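PDB 3GJA: CytC3 from Streptomyces, which probably chlorinates an unactivated aliphatic carbon of its substrate, as a nonheme iron halogenase of the phytanoyl-CoA dioxygenase family. Local coordinates for residues I233-S236 with N237-H240; S13-E16 with V17-E21. One frame throughout, in Å; residues are numbered along the deposited sequence.

Interaction 1. Residues I233-S236 with N237-H240; sequences IFWS and NTMH
Trp235 O is approached by two groups of Thr238: the backbone N at 2.9 Å and the hydroxyl OG1 at 3.0 Å. The first is a clear hydrogen bond, 163° at the hydrogen, with the donor standing well above the carbonyl plane rather than on a lone pair; it closes the turn. The second is unsettled, because the single hydroxyl proton can also serve Gly24 O. Thr238 turns OG1 away from its own carbonyl carbon and alongside its backbone N (chi1 -63°), which brings the oxygen to the flank of Trp235 O and 3.3 Å from Trp235 CB. From the Asn237 side chain, OD1 folds back to the same Trp235 CB at 3.4 Å; the amide and the indole run side by side with their planes 78° apart. Beyond the turn, His240 ND1 donates to Thr238 O at 3.2 Å. Water 1 joins both sides: it donates to Ser236 O at 2.7 Å and to Thr238 O, and also meets His240 ND1. Thr238 O and the water both lie at the imidazole edge by ND1 and probably restrain the turning of the ring. Ser236 OG is held by Thr146 N, and the His240 ring meets that of His118. Residues Trp235 to Thr238 form a type I beta turn that leads out of strand 230-235, in the beta barrel of a cupin-clan, PhyH-type enzyme.

Interaction 2. Residues S13-E16 with V17-E21; sequences SPEE and VARFE
Val17 N reaches back to Ser13 O at 3.1 Å, the first of four i-to-i+4 backbone bonds between the segments, at a helix start closed by a capping box. In that box Ser13, the N-cap, accepts from Glu16 N through OG at 3.1 Å, while Glu16 OE1 takes the Ser13 N-H at 2.8 Å on its anti side, nearly straight at 171°. Side chains thus supply acceptors for two backbone N-H groups at the helix start. An alanine in place of Glu16 would probably leave Ser13 N without its carboxylate mate and thin the hydrocarbon cover over one face of the Arg19 guanidinium. Val17 sets CG2 beside its own backbone N, bringing that methyl to 3.2 Å from Ser13 O. Ala18 N bonds Pro14 O, and its CB lies against Glu15 O. Arg19 N bonds Glu15 O, and its side chain leaves with CG anti to the backbone N (chi1 -176°) before bending at chi3, which returns the guanidinium toward the first turn. There Glu15 OE2 comes in at its edge, near the plane, in a long salt bridge of 3.5 Å to NH2; carboxylate and guanidinium are turned 54° apart. Glu16 CG lies over one face, 4.0 Å from NH2. Phe20 N bonds Glu16 O, while its ring heads away to Ile26 and Trp235. Glu21 carries the ladder one step further, its N 2.9 Å from Val17 O.

Interaction 2 is a surface contact near the N-terminus, whereas interaction 1 is partly buried at the end of strand 230-235, closer to the centre of the chain. Their centres are 15 Å apart, yet they touch: the Phe20 ring, from helix 14-23, comes within 3.4 Å of Trp235 NE1 through CE2, as packing, and its CE1 rests on Ile233 and Phe234 backbone. Strand 25-30 touches both, through Ile26 among others. The helix start relies on charged and capping side chains, with a salt bridge at its exposed flank; the turn after the strand relies on backbone carbonyls, hydroxyls and a bridging water, with aromatic packing behind.

Interaction 1. Residues I233-S236 with N237-H240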
loop_
_atom_site.group_PDB
_atom_site.type_symbol
_atom_site.label_atom_id
_atom_site.label_comp_id
_atom_site.label_asym_id
_atom_site.label_seq_id
_atom_site.Cartn_x
_atom_site.Cartn_y
_atom_site.Cartn_z
ATOM N N ILE A 233 -1.450 9.241 1.772
ATOM C CA ILE A 233 -0.166 8.581 1.863
ATOM C C ILE A 233 0.285 8.662 3.310
ATOM O O ILE A 233 0.221 9.730 3.929
ATOM C CB ILE A 233 0.877 9.262 0.944
ATOM C CG1 ILE A 233 0.354 9.281 -0.501
ATOM C CG2 ILE A 233 2.216 8.516 1.027
ATOM C CD1 ILE A 233 1.307 9.907 -1.505
ATOM N N PHE A 234 0.738 7.536 3.851
ATOM C CA PHE A 234 1.177 7.501 5.238
ATOM C C PHE A 234 2.119 6.352 5.533
ATOM O O PHE A 234 2.127 5.336 4.831
ATOM C CB PHE A 234 -0.037 7.364 6.162
ATOM C CG PHE A 234 -0.889 6.142 5.879
ATOM C CD1 PHE A 234 -1.921 6.192 4.943
ATOM C CD2 PHE A 234 -0.668 4.946 6.561
ATOM C CE1 PHE A 234 -2.728 5.070 4.691
ATOM C CE2 PHE A 234 -1.467 3.813 6.318
ATOM C CZ PHE A 234 -2.500 3.879 5.381
ATOM N N TRP A 235 2.917 6.518 6.580
ATOM C CA TRP A 235 3.808 5.456 7.014
ATOM C C TRP A 235 2.855 4.396 7.554
ATOM O O TRP A 235 1.894 4.721 8.253
ATOM C CB TRP A 235 4.713 5.936 8.147
ATOM C CG TRP A 235 5.937 6.659 7.699
ATOM C CD1 TRP A 235 6.233 7.976 7.905
ATOM C CD2 TRP A 235 7.064 6.093 7.020
ATOM N NE1 TRP A 235 7.476 8.263 7.404
ATOM C CE2 TRP A 235 8.011 7.125 6.854
ATOM C CE3 TRP A 235 7.365 4.812 6.536
ATOM C CZ2 TRP A 235 9.244 6.920 6.224
ATOM C CZ3 TRP A 235 8.595 4.606 5.908
ATOM C CH2 TRP A 235 9.519 5.657 5.759
ATOM N N SER A 236 3.113 3.137 7.225
ATOM C CA SER A 236 2.264 2.041 7.674
ATOM C C SER A 236 2.036 2.032 9.191
ATOM O O SER A 236 1.004 1.553 9.665
ATOM C CB SER A 236 2.887 0.711 7.253
ATOM O OG SER A 236 4.234 0.634 7.700
ATOM N N ASN A 237 2.994 2.563 9.944
ATOM C CA ASN A 237 2.902 2.581 11.404
ATOM C C ASN A 237 2.410 3.896 12.010
ATOM O O ASN A 237 2.511 4.100 13.219
ATOM C CB ASN A 237 4.262 2.220 12.006
ATOM C CG ASN A 237 5.337 3.231 11.669
ATOM O OD1 ASN A 237 5.437 3.691 10.531
ATOM N ND2 ASN A 237 6.161 3.574 12.656
ATOM N N THR A 238 1.874 4.786 11.181
ATOM C CA THR A 238 1.383 6.059 11.688
ATOM C C THR A 238 0.145 5.860 12.555
ATOM O O THR A 238 -0.718 5.039 12.254
ATOM C CB THR A 238 1.037 7.022 10.536
ATOM O OG1 THR A 238 2.228 7.313 9.797
ATOM C CG2 THR A 238 0.445 8.317 11.073
ATOM N N MET A 239 0.071 6.619 13.638
ATOM C CA MET A 239 -1.059 6.546 14.553
ATOM C C MET A 239 -2.350 6.784 13.784
ATOM O O MET A 239 -2.494 7.796 13.110
ATOM C CB MET A 239 -0.917 7.619 15.635
ATOM C CG MET A 239 -1.983 7.565 16.719
ATOM S SD MET A 239 -1.845 6.062 17.686
ATOM C CE MET A 239 -0.419 6.434 18.670
ATOM N N HIS A 240 -3.291 5.855 13.868
ATOM C CA HIS A 240 -4.551 6.053 13.174
ATOM C C HIS A 240 -5.680 5.220 13.754
ATOM O O HIS A 240 -5.453 4.280 14.519
ATOM C CB HIS A 240 -4.411 5.744 11.682
ATOM C CG HIS A 240 -4.469 4.286 11.361
ATOM N ND1 HIS A 240 -3.407 3.435 11.564
ATOM C CD2 HIS A 240 -5.471 3.525 10.856
ATOM C CE1 HIS A 240 -3.747 2.212 11.196
ATOM N NE2 HIS A 240 -4.995 2.239 10.763
HETATM O O HOH W 1 -0.557 2.478 11.699
#

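Interaction 2. Residues S13-E16 with V17-E21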
loop_
_atom_site.group_PDB
_atom_site.type_symbol
_atom_site.label_atom_id
_atom_site.label_comp_id
_atom_site.label_asym_id
_atom_site.label_seq_id
_atom_site.Cartn_x
_atom_site.Cartn_y
_atom_site.Cartn_z
ATOM N N SER A 13 6.374 19.324 -2.899
ATOM C CA SER A 13 7.082 20.573 -2.688
ATOM C C SER A 13 7.818 20.418 -1.363
ATOM O O SER A 13 7.517 19.514 -0.587
ATOM C CB SER A 13 6.089 21.726 -2.576
ATOM O OG SER A 13 5.340 21.624 -1.376
ATOM N N PRO A 14 8.795 21.291 -1.084
ATOM C CA PRO A 14 9.518 21.172 0.185
ATOM C C PRO A 14 8.581 21.308 1.387
ATOM O O PRO A 14 8.798 20.688 2.429
ATOM C CB PRO A 14 10.543 22.302 0.103
ATOM C CG PRO A 14 9.867 23.311 -0.784
ATOM C CD PRO A 14 9.283 22.443 -1.861
ATOM N N GLU A 15 7.534 22.113 1.230
ATOM C CA GLU A 15 6.564 22.324 2.298
ATOM C C GLU A 15 5.755 21.053 2.565
ATOM O O GLU A 15 5.590 20.631 3.712
ATOM C CB GLU A 15 5.605 23.456 1.927
ATOM C CG GLU A 15 4.604 23.785 3.024
ATOM C CD GLU A 15 3.587 24.835 2.606
ATOM O OE1 GLU A 15 4.004 25.924 2.148
ATOM O OE2 GLU A 15 2.369 24.576 2.744
ATOM N N GLU A 16 5.248 20.452 1.496
ATOM C CA GLU A 16 4.452 19.242 1.612
ATOM C C GLU A 16 5.253 18.131 2.273
ATOM O O GLU A 16 4.727 17.387 3.099
ATOM C CB GLU A 16 3.966 18.819 0.229
ATOM C CG GLU A 16 3.180 19.915 -0.449
ATOM C CD GLU A 16 2.759 19.561 -1.850
ATOM O OE1 GLU A 16 3.627 19.144 -2.644
ATOM O OE2 GLU A 16 1.559 19.711 -2.162
ATOM N N VAL A 17 6.528 18.026 1.912
ATOM C CA VAL A 17 7.401 17.013 2.495
ATOM C C VAL A 17 7.531 17.275 3.992
ATOM O O VAL A 17 7.515 16.348 4.797
ATOM C CB VAL A 17 8.809 17.044 1.850
ATOM C CG1 VAL A 17 9.735 16.056 2.552
ATOM C CG2 VAL A 17 8.708 16.704 0.367
ATOM N N ALA A 18 7.650 18.549 4.359
ATOM C CA ALA A 18 7.780 18.939 5.758
ATOM C C ALA A 18 6.524 18.555 6.525
ATOM O O ALA A 18 6.598 18.048 7.647
ATOM C CB ALA A 18 8.016 20.441 5.868
ATOM N N ARG A 19 5.376 18.811 5.907
ATOM C CA ARG A 19 4.082 18.495 6.493
ATOM C C ARG A 19 4.009 16.995 6.774
ATOM O O ARG A 19 3.596 16.573 7.854
ATOM C CB ARG A 19 2.971 18.896 5.525
ATOM C CG ARG A 19 1.559 18.714 6.045
ATOM C CD ARG A 19 0.578 18.895 4.905
ATOM N NE ARG A 19 0.915 20.080 4.121
ATOM C CZ ARG A 19 0.398 20.364 2.930
ATOM N NH1 ARG A 19 -0.489 19.549 2.373
ATOM N NH2 ARG A 19 0.776 21.465 2.291
ATOM N N PHE A 20 4.420 16.196 5.795
ATOM C CA PHE A 20 4.408 14.748 5.938
ATOM C C PHE A 20 5.333 14.327 7.071
ATOM O O PHE A 20 5.027 13.410 7.833
ATOM C CB PHE A 20 4.874 14.081 4.646
ATOM C CG PHE A 20 4.912 12.584 4.728
ATOM C CD1 PHE A 20 3.785 11.828 4.419
ATOM C CD2 PHE A 20 6.067 11.929 5.146
ATOM C CE1 PHE A 20 3.807 10.437 4.525
ATOM C CE2 PHE A 20 6.099 10.543 5.256
ATOM C CZ PHE A 20 4.967 9.793 4.945
ATOM N N GLU A 21 6.475 14.993 7.171
ATOM C CA GLU A 21 7.437 14.666 8.210
ATOM C C GLU A 21 6.885 14.895 9.608
ATOM O O GLU A 21 7.230 14.170 10.536
ATOM C CB GLU A 21 8.726 15.470 8.025
ATOM C CG GLU A 21 9.553 15.011 6.838
ATOM C CD GLU A 21 10.885 15.735 6.724
ATOM O OE1 GLU A 21 11.664 15.396 5.806
ATOM O OE2 GLU A 21 11.152 16.643 7.547
#